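Local coordinates for RagB/SusD domain protein (Flavobacterium johnsoniae, PDB 5J90) that binds chitin and, as a SusD homolog, probably helps capture chitin chains at the outer membrane for uptake by the bacterium, at residues A[73-81]-A[450-461]; A[400-408]-A[415-423]. All coordinates share one frame; numbering follows the deposited sequence.

Interaction 1: residues A[73-81]-A[450-461]; sequences GVNNTTYAL and VLKNYSGGAITT
T78 and Y454 tie together two irregular loops through one nearly straight backbone bond, Y454 N to T78 O at 2.8 Å. The same carbonyl also meets the CA of N453. A short 3-10 segment at 76-77 precedes T78, whose N, like that of A80, bonds to N75 O. Y79 follows with a positive phi of 68°, and its side chain points toward residues 450-461.

The Y79 ring then lies between V450, whose CG1 comes within 3.5 Å of CZ, and I459, whose CG2 sits 3.7 Å from CD2; branched aliphatic side chains suit the flanks of so broad a ring. Its hydroxyl is bridged by a water to V450 N and T461 O. At the ring edge stands the amide of N453, turned almost perpendicular to it. With CG anti to the backbone N (chi1 -177°), that amide faces its own loop: ND2 donates to I459 O (2.9 Å) and to T461 OG1 (3.0 Å), while OD1 accepts S455 N in an Asx turn. A leucine in place of N453 would probably leave I459 O, T461 OG1 and the S455 amide without these mates and let the loop drift from the tyrosine. On the outer side, the Y454 ring turns its edge to T78 OG1 (3.5 Å), a hydroxyl already donating to G73 O, while V74 CG2 packs near CD2.

The contact thus joins the loop leading into helix 83-108 to the loop between helices 432-442 and 472-477. Around it, L81 touches W60 of helix 57-60 and N86 of helix 83-108, and T77 rests on I59.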
loop_
_atom_site.group_PDB
_atom_site.type_symbol
_atom_site.label_atom_id
_atom_site.label_comp_id
_atom_site.label_asym_id
_atom_site.label_seq_id
_atom_site.Cartn_x
_atom_site.Cartn_y
_atom_site.Cartn_z
ATOM N N GLY A 73 5.728 31.427 -2.270
ATOM C CA GLY A 73 5.004 30.473 -3.096
ATOM C C GLY A 73 5.475 29.033 -2.957
ATOM O O GLY A 73 5.061 28.159 -3.727
ATOM N N VAL A 74 6.351 28.798 -1.987
ATOM C CA VAL A 74 6.873 27.468 -1.707
ATOM C C VAL A 74 6.225 27.008 -0.408
ATOM O O VAL A 74 6.651 27.366 0.683
ATOM C CB VAL A 74 8.420 27.505 -1.593
ATOM C CG1 VAL A 74 8.989 26.139 -1.240
ATOM C CG2 VAL A 74 9.024 28.028 -2.895
ATOM N N ASN A 75 5.156 26.231 -0.525
ATOM C CA ASN A 75 4.328 25.967 0.643
ATOM C C ASN A 75 3.445 24.748 0.397
ATOM O O ASN A 75 3.620 24.058 -0.609
ATOM C CB ASN A 75 3.505 27.221 1.004
ATOM C CG ASN A 75 2.587 27.668 -0.120
ATOM O OD1 ASN A 75 1.811 26.875 -0.656
ATOM N ND2 ASN A 75 2.665 28.951 -0.490
ATOM N N ASN A 76 2.503 24.475 1.302
ATOM C CA ASN A 76 1.662 23.281 1.174
ATOM C C ASN A 76 0.975 23.200 -0.189
ATOM O O ASN A 76 0.770 22.103 -0.714
ATOM C CB ASN A 76 0.562 23.269 2.241
ATOM C CG ASN A 76 1.024 22.760 3.601
ATOM O OD1 ASN A 76 2.171 22.347 3.804
ATOM N ND2 ASN A 76 0.105 22.795 4.556
ATOM N N THR A 77 0.600 24.348 -0.758
ATOM C CA THR A 77 -0.157 24.349 -2.015
ATOM C C THR A 77 0.700 23.965 -3.219
ATOM O O THR A 77 0.168 23.567 -4.257
ATOM C CB THR A 77 -0.872 25.690 -2.306
ATOM O OG1 THR A 77 0.071 26.657 -2.784
ATOM C CG2 THR A 77 -1.554 26.221 -1.047
ATOM N N THR A 78 2.020 24.098 -3.079
ATOM C CA THR A 78 2.952 23.670 -4.126
ATOM C C THR A 78 3.766 22.460 -3.660
ATOM O O THR A 78 4.839 22.162 -4.190
ATOM C CB THR A 78 3.855 24.836 -4.583
ATOM O OG1 THR A 78 4.453 25.446 -3.432
ATOM C CG2 THR A 78 3.020 25.889 -5.324
ATOM N N TYR A 79 3.215 21.757 -2.674
ATOM C CA TYR A 79 3.714 20.458 -2.221
ATOM C C TYR A 79 5.076 20.518 -1.529
ATOM O O TYR A 79 5.785 19.511 -1.446
ATOM C CB TYR A 79 3.719 19.427 -3.356
ATOM C CG TYR A 79 2.353 19.135 -3.959
ATOM C CD1 TYR A 79 1.180 19.600 -3.371
ATOM C CD2 TYR A 79 2.240 18.378 -5.122
ATOM C CE1 TYR A 79 -0.073 19.319 -3.930
ATOM C CE2 TYR A 79 0.999 18.087 -5.681
ATOM C CZ TYR A 79 -0.152 18.558 -5.083
ATOM O OH TYR A 79 -1.383 18.283 -5.635
ATOM N N ALA A 80 5.429 21.698 -1.026
ATOM C CA ALA A 80 6.522 21.838 -0.074
ATOM C C ALA A 80 5.876 21.903 1.305
ATOM O O ALA A 80 5.475 22.970 1.772
ATOM C CB ALA A 80 7.350 23.109 -0.364
ATOM N N LEU A 81 5.742 20.751 1.952
ATOM C CA LEU A 81 5.007 20.718 3.212
ATOM C C LEU A 81 5.749 21.519 4.268
ATOM O O LEU A 81 6.957 21.333 4.464
ATOM C CB LEU A 81 4.770 19.277 3.683
ATOM C CG LEU A 81 3.963 18.380 2.736
ATOM C CD1 LEU A 81 3.646 17.053 3.411
ATOM C CD2 LEU A 81 2.683 19.071 2.291
ATOM N N VAL A 450 -1.458 20.319 -9.967
ATOM C CA VAL A 450 -0.686 21.535 -9.718
ATOM C C VAL A 450 0.244 21.816 -10.897
ATOM O O VAL A 450 0.614 20.906 -11.641
ATOM C CB VAL A 450 0.130 21.477 -8.396
ATOM C CG1 VAL A 450 -0.802 21.317 -7.199
ATOM C CG2 VAL A 450 1.190 20.366 -8.436
ATOM N N LEU A 451 0.602 23.086 -11.067
ATOM C CA LEU A 451 1.531 23.506 -12.116
ATOM C C LEU A 451 2.934 23.685 -11.560
ATOM O O LEU A 451 3.909 23.662 -12.312
ATOM C CB LEU A 451 1.060 24.814 -12.751
ATOM C CG LEU A 451 -0.265 24.687 -13.494
ATOM C CD1 LEU A 451 -0.732 26.049 -14.010
ATOM C CD2 LEU A 451 -0.140 23.688 -14.629
ATOM N N LYS A 452 3.029 23.875 -10.246
ATOM C CA LYS A 452 4.309 24.008 -9.560
ATOM C C LYS A 452 4.390 22.976 -8.438
ATOM O O LYS A 452 3.500 22.896 -7.584
ATOM C CB LYS A 452 4.476 25.418 -8.979
ATOM C CG LYS A 452 4.515 26.548 -10.014
ATOM C CD LYS A 452 5.713 26.398 -10.941
ATOM C CE LYS A 452 5.902 27.617 -11.833
ATOM N NZ LYS A 452 7.163 27.516 -12.629
ATOM N N ASN A 453 5.466 22.199 -8.439
ATOM C CA ASN A 453 5.671 21.130 -7.468
ATOM C C ASN A 453 7.077 21.259 -6.893
ATOM O O ASN A 453 8.056 20.891 -7.549
ATOM C CB ASN A 453 5.472 19.773 -8.157
ATOM C CG ASN A 453 5.598 18.583 -7.208
ATOM O OD1 ASN A 453 6.235 18.661 -6.152
ATOM N ND2 ASN A 453 5.013 17.461 -7.608
ATOM N N TYR A 454 7.173 21.783 -5.674
ATOM C CA TYR A 454 8.454 22.046 -5.028
ATOM C C TYR A 454 8.798 20.999 -3.966
ATOM O O TYR A 454 9.498 21.290 -2.994
ATOM C CB TYR A 454 8.449 23.447 -4.403
ATOM C CG TYR A 454 8.336 24.569 -5.415
ATOM C CD1 TYR A 454 9.195 24.630 -6.505
ATOM C CD2 TYR A 454 7.364 25.549 -5.292
ATOM C CE1 TYR A 454 9.099 25.648 -7.438
ATOM C CE2 TYR A 454 7.259 26.575 -6.221
ATOM C CZ TYR A 454 8.127 26.613 -7.292
ATOM O OH TYR A 454 8.029 27.627 -8.222
ATOM N N SER A 455 8.325 19.770 -4.162
ATOM C CA SER A 455 8.554 18.709 -3.180
ATOM C C SER A 455 9.894 18.004 -3.329
ATOM O O SER A 455 10.223 17.135 -2.527
ATOM C CB SER A 455 7.458 17.657 -3.283
ATOM O OG SER A 455 7.646 16.849 -4.436
ATOM N N GLY A 456 10.644 18.336 -4.373
ATOM C CA GLY A 456 11.920 17.679 -4.609
ATOM C C GLY A 456 11.795 16.207 -4.952
ATOM O O GLY A 456 12.738 15.437 -4.753
ATOM N N GLY A 457 10.635 15.809 -5.460
ATOM C CA GLY A 457 10.423 14.437 -5.883
ATOM C C GLY A 457 9.671 13.567 -4.886
ATOM O O GLY A 457 9.275 12.450 -5.217
ATOM N N ALA A 458 9.473 14.068 -3.672
ATOM C CA ALA A 458 8.817 13.281 -2.624
ATOM C C ALA A 458 7.320 13.124 -2.877
ATOM O O ALA A 458 6.717 12.138 -2.451
ATOM C CB ALA A 458 9.039 13.927 -1.277
ATOM N N ILE A 459 6.723 14.105 -3.553
ATOM C CA ILE A 459 5.286 14.115 -3.805
ATOM C C ILE A 459 5.057 14.264 -5.297
ATOM O O ILE A 459 5.615 15.172 -5.923
ATOM C CB ILE A 459 4.588 15.267 -3.046
ATOM C CG1 ILE A 459 4.842 15.124 -1.540
ATOM C CG2 ILE A 459 3.086 15.295 -3.358
ATOM C CD1 ILE A 459 4.304 16.271 -0.706
ATOM N N THR A 460 4.264 13.372 -5.875
ATOM C CA THR A 460 4.011 13.419 -7.314
ATOM C C THR A 460 2.945 14.457 -7.651
ATOM O O THR A 460 2.022 14.714 -6.875
ATOM C CB THR A 460 3.554 12.051 -7.909
ATOM O OG1 THR A 460 2.220 11.746 -7.486
ATOM C CG2 THR A 460 4.506 10.907 -7.523
ATOM N N THR A 461 3.061 15.040 -8.835
ATOM C CA THR A 461 2.021 15.924 -9.333
ATOM C C THR A 461 0.740 15.146 -9.609
ATOM O O THR A 461 -0.361 15.602 -9.321
ATOM C CB THR A 461 2.516 16.650 -10.590
ATOM O OG1 THR A 461 3.574 17.526 -10.203
ATOM C CG2 THR A 461 1.401 17.465 -11.244
HETATM O O HOH W 1 -1.517 17.822 -8.254
#

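Interaction 2: residues A[400-408]-A[415-423]; sequences VNNVTVAWD and VKLQKIITQ
K419 reaches from its helix into the bend of the 400-408 loop, where its NZ donates to two backbone carbonyls, T404 O at 2.8 Å and A406 O at 2.7 Å. The first is approached from above the carbonyl plane, the second at a tilt of 30°. A long lysine suits this place because its chain stays extended until a last bend (chi4 -77°) turns the ammonium into the curve of the loop, where water 3 joins it to T404 N. The aliphatic part is used too: V403 CG2 presses on K419 CG at 3.4 Å, a tight carbon pair.

On one flank the contact is made by amides. Q418, extended from CB onward, sends NE2 to N401 OD1 (2.9 Å); the acceptor lies in the plane of the glutamine amide, but the donor stands above that of the asparagine. N401 ND2 passes the chain on to T422 OG1 (3.0 Å), and this hydroxyl donates to Q418 O one turn back, which fixes its rotation. Water 2 also links Q418 NE2 to N402 N.

On the other flank W407 crosses K416 at about a right angle, CZ2 lying 3.7 Å from CD, and turns its edge to I420 CG1.

A second shell holds the loop in position. K446 N also donates to N401 OD1, N380 partners the hydroxyl of T404, Y278 and Y357 bind V403 O and V405 O, and the Y357 ring meets W407. Helices 332-344 and 353-368 pack around the contact. The arrangement is a loop folded back along the helix it leads into, two of its carbonyls held by one lysine of that helix, within the largely helical SusD fold.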
loop_
_atom_site.group_PDB
_atom_site.type_symbol
_atom_site.label_atom_id
_atom_site.label_comp_id
_atom_site.label_asym_id
_atom_site.label_seq_id
_atom_site.Cartn_x
_atom_site.Cartn_y
_atom_site.Cartn_z
ATOM N N VAL A 400 -11.540 18.319 -16.473
ATOM C CA VAL A 400 -11.083 16.955 -16.197
ATOM C C VAL A 400 -12.159 16.034 -15.615
ATOM O O VAL A 400 -12.079 14.822 -15.798
ATOM C CB VAL A 400 -9.826 16.921 -15.283
ATOM C CG1 VAL A 400 -8.624 17.512 -16.009
ATOM C CG2 VAL A 400 -10.076 17.643 -13.960
ATOM N N ASN A 401 -13.149 16.579 -14.905
ATOM C CA ASN A 401 -14.191 15.720 -14.337
ATOM C C ASN A 401 -15.339 15.615 -15.332
ATOM O O ASN A 401 -16.357 16.318 -15.237
ATOM C CB ASN A 401 -14.678 16.225 -12.970
ATOM C CG ASN A 401 -15.325 15.120 -12.143
ATOM O OD1 ASN A 401 -14.746 14.047 -11.968
ATOM N ND2 ASN A 401 -16.528 15.364 -11.654
ATOM N N ASN A 402 -15.150 14.745 -16.314
ATOM C CA ASN A 402 -16.013 14.734 -17.487
ATOM C C ASN A 402 -17.066 13.654 -17.379
ATOM O O ASN A 402 -16.964 12.582 -17.971
ATOM C CB ASN A 402 -15.160 14.611 -18.748
ATOM C CG ASN A 402 -14.139 15.728 -18.850
ATOM O OD1 ASN A 402 -14.434 16.882 -18.523
ATOM N ND2 ASN A 402 -12.926 15.393 -19.275
ATOM N N VAL A 403 -18.073 13.956 -16.572
ATOM C CA VAL A 403 -19.160 13.044 -16.274
ATOM C C VAL A 403 -20.416 13.883 -16.043
ATOM O O VAL A 403 -20.342 14.993 -15.506
ATOM C CB VAL A 403 -18.827 12.183 -15.018
ATOM C CG1 VAL A 403 -18.691 13.055 -13.777
ATOM C CG2 VAL A 403 -19.860 11.102 -14.805
ATOM N N THR A 404 -21.565 13.368 -16.461
ATOM C CA THR A 404 -22.822 14.067 -16.242
ATOM C C THR A 404 -23.429 13.660 -14.903
ATOM O O THR A 404 -22.963 12.724 -14.248
ATOM C CB THR A 404 -23.846 13.739 -17.341
ATOM O OG1 THR A 404 -24.129 12.339 -17.307
ATOM C CG2 THR A 404 -23.301 14.111 -18.706
ATOM N N VAL A 405 -24.496 14.342 -14.509
ATOM C CA VAL A 405 -25.178 14.008 -13.272
ATOM C C VAL A 405 -26.035 12.752 -13.411
ATOM O O VAL A 405 -26.021 11.888 -12.536
ATOM C CB VAL A 405 -26.061 15.171 -12.770
ATOM C CG1 VAL A 405 -26.817 14.747 -11.523
ATOM C CG2 VAL A 405 -25.218 16.401 -12.473
ATOM N N ALA A 406 -26.781 12.647 -14.513
ATOM C CA ALA A 406 -27.789 11.600 -14.666
ATOM C C ALA A 406 -27.241 10.186 -14.505
ATOM O O ALA A 406 -26.201 9.843 -15.070
ATOM C CB ALA A 406 -28.496 11.733 -16.020
ATOM N N TRP A 407 -27.964 9.375 -13.742
ATOM C CA TRP A 407 -27.612 7.972 -13.589
ATOM C C TRP A 407 -27.812 7.234 -14.901
ATOM O O TRP A 407 -28.817 7.422 -15.593
ATOM C CB TRP A 407 -28.464 7.316 -12.508
ATOM C CG TRP A 407 -27.973 5.953 -12.127
ATOM C CD1 TRP A 407 -28.440 4.747 -12.573
ATOM C CD2 TRP A 407 -26.902 5.661 -11.223
ATOM N NE1 TRP A 407 -27.720 3.721 -11.999
ATOM C CE2 TRP A 407 -26.780 4.259 -11.159
ATOM C CE3 TRP A 407 -26.044 6.451 -10.454
ATOM C CZ2 TRP A 407 -25.826 3.632 -10.362
ATOM C CZ3 TRP A 407 -25.096 5.825 -9.660
ATOM C CH2 TRP A 407 -25.001 4.432 -9.618
ATOM N N ASP A 408 -26.847 6.392 -15.234
ATOM C CA ASP A 408 -26.936 5.506 -16.385
ATOM C C ASP A 408 -26.702 4.089 -15.881
ATOM O O ASP A 408 -25.595 3.751 -15.466
ATOM C CB ASP A 408 -25.869 5.893 -17.410
ATOM C CG ASP A 408 -25.881 5.007 -18.647
ATOM O OD1 ASP A 408 -26.669 4.037 -18.705
ATOM O OD2 ASP A 408 -25.080 5.287 -19.564
ATOM N N VAL A 415 -17.525 4.623 -13.614
ATOM C CA VAL A 415 -18.276 5.832 -13.933
ATOM C C VAL A 415 -19.386 6.062 -12.903
ATOM O O VAL A 415 -19.602 7.201 -12.474
ATOM C CB VAL A 415 -18.819 5.814 -15.383
ATOM C CG1 VAL A 415 -19.914 6.870 -15.565
ATOM C CG2 VAL A 415 -17.679 6.052 -16.365
ATOM N N LYS A 416 -20.053 4.990 -12.480
ATOM C CA LYS A 416 -21.053 5.090 -11.422
ATOM C C LYS A 416 -20.437 5.664 -10.145
ATOM O O LYS A 416 -21.012 6.567 -9.526
ATOM C CB LYS A 416 -21.700 3.727 -11.158
ATOM C CG LYS A 416 -22.627 3.260 -12.294
ATOM C CD LYS A 416 -23.092 1.827 -12.100
ATOM C CE LYS A 416 -24.148 1.465 -13.149
ATOM N NZ LYS A 416 -24.629 0.063 -12.987
ATOM N N LEU A 417 -19.262 5.151 -9.767
ATOM C CA LEU A 417 -18.586 5.648 -8.585
ATOM C C LEU A 417 -18.173 7.103 -8.771
ATOM O O LEU A 417 -18.311 7.900 -7.850
ATOM C CB LEU A 417 -17.371 4.778 -8.238
ATOM C CG LEU A 417 -16.642 5.177 -6.945
ATOM C CD1 LEU A 417 -17.557 5.075 -5.746
ATOM C CD2 LEU A 417 -15.391 4.309 -6.744
ATOM N N GLN A 418 -17.670 7.459 -9.952
ATOM C CA GLN A 418 -17.310 8.847 -10.224
ATOM C C GLN A 418 -18.500 9.787 -10.030
ATOM O O GLN A 418 -18.348 10.882 -9.482
ATOM C CB GLN A 418 -16.705 8.991 -11.627
ATOM C CG GLN A 418 -16.207 10.391 -11.941
ATOM C CD GLN A 418 -15.576 10.495 -13.324
ATOM O OE1 GLN A 418 -15.629 9.547 -14.117
ATOM N NE2 GLN A 418 -14.988 11.648 -13.625
ATOM N N LYS A 419 -19.684 9.368 -10.473
ATOM C CA LYS A 419 -20.882 10.182 -10.290
ATOM C C LYS A 419 -21.191 10.340 -8.810
ATOM O O LYS A 419 -21.418 11.453 -8.332
ATOM C CB LYS A 419 -22.080 9.559 -11.013
ATOM C CG LYS A 419 -22.016 9.701 -12.531
ATOM C CD LYS A 419 -23.131 8.897 -13.185
ATOM C CE LYS A 419 -23.020 8.929 -14.708
ATOM N NZ LYS A 419 -23.488 10.226 -15.292
ATOM N N ILE A 420 -21.206 9.225 -8.088
ATOM C CA ILE A 420 -21.489 9.248 -6.656
ATOM C C ILE A 420 -20.523 10.154 -5.887
ATOM O O ILE A 420 -20.942 11.015 -5.101
ATOM C CB ILE A 420 -21.453 7.823 -6.074
ATOM C CG1 ILE A 420 -22.640 7.019 -6.611
ATOM C CG2 ILE A 420 -21.474 7.863 -4.555
ATOM C CD1 ILE A 420 -22.523 5.510 -6.379
ATOM N N ILE A 421 -19.230 9.975 -6.123
ATOM C CA ILE A 421 -18.237 10.751 -5.386
ATOM C C ILE A 421 -18.263 12.230 -5.798
ATOM O O ILE A 421 -18.041 13.106 -4.965
ATOM C CB ILE A 421 -16.817 10.157 -5.535
ATOM C CG1 ILE A 421 -16.775 8.699 -5.039
ATOM C CG2 ILE A 421 -15.798 11.011 -4.783
ATOM C CD1 ILE A 421 -17.175 8.513 -3.593
ATOM N N THR A 422 -18.550 12.520 -7.069
ATOM C CA THR A 422 -18.667 13.921 -7.493
ATOM C C THR A 422 -19.788 14.617 -6.715
ATOM O O THR A 422 -19.598 15.715 -6.183
ATOM C CB THR A 422 -18.939 14.034 -9.009
ATOM O OG1 THR A 422 -17.812 13.526 -9.732
ATOM C CG2 THR A 422 -19.177 15.487 -9.417
ATOM N N GLN A 423 -20.941 13.964 -6.625
ATOM C CA GLN A 423 -22.069 14.552 -5.905
ATOM C C GLN A 423 -21.802 14.623 -4.402
ATOM O O GLN A 423 -22.197 15.578 -3.727
ATOM C CB GLN A 423 -23.359 13.808 -6.241
ATOM C CG GLN A 423 -23.837 14.126 -7.659
ATOM C CD GLN A 423 -24.098 15.614 -7.864
ATOM O OE1 GLN A 423 -24.650 16.288 -6.992
ATOM N NE2 GLN A 423 -23.698 16.131 -9.027
HETATM O O HOH W 2 -13.806 12.149 -16.330
HETATM O O HOH W 3 -21.479 10.788 -17.711
#

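In the fold
The centres of interactions 1 and 2 lie about 22 and 20 Å from the centre of the chain, and both contacts are partly buried, though interaction 2 has more buried residues among those that touch. Interaction 1 joins loops 369 residues apart in sequence, whereas interaction 2 is local, linking a helix to the loop just before it and falling between the segments of interaction 1 along the chain. They share no segment. With only a short 3-10 segment at 76-77 for regular structure, interaction 1 relies on a main-chain bond and aromatic packing, and T460 also packs on G491 of the second subunit. In interaction 2, helix side chains supply the donors or acceptors of every direct hydrogen bond to the loop.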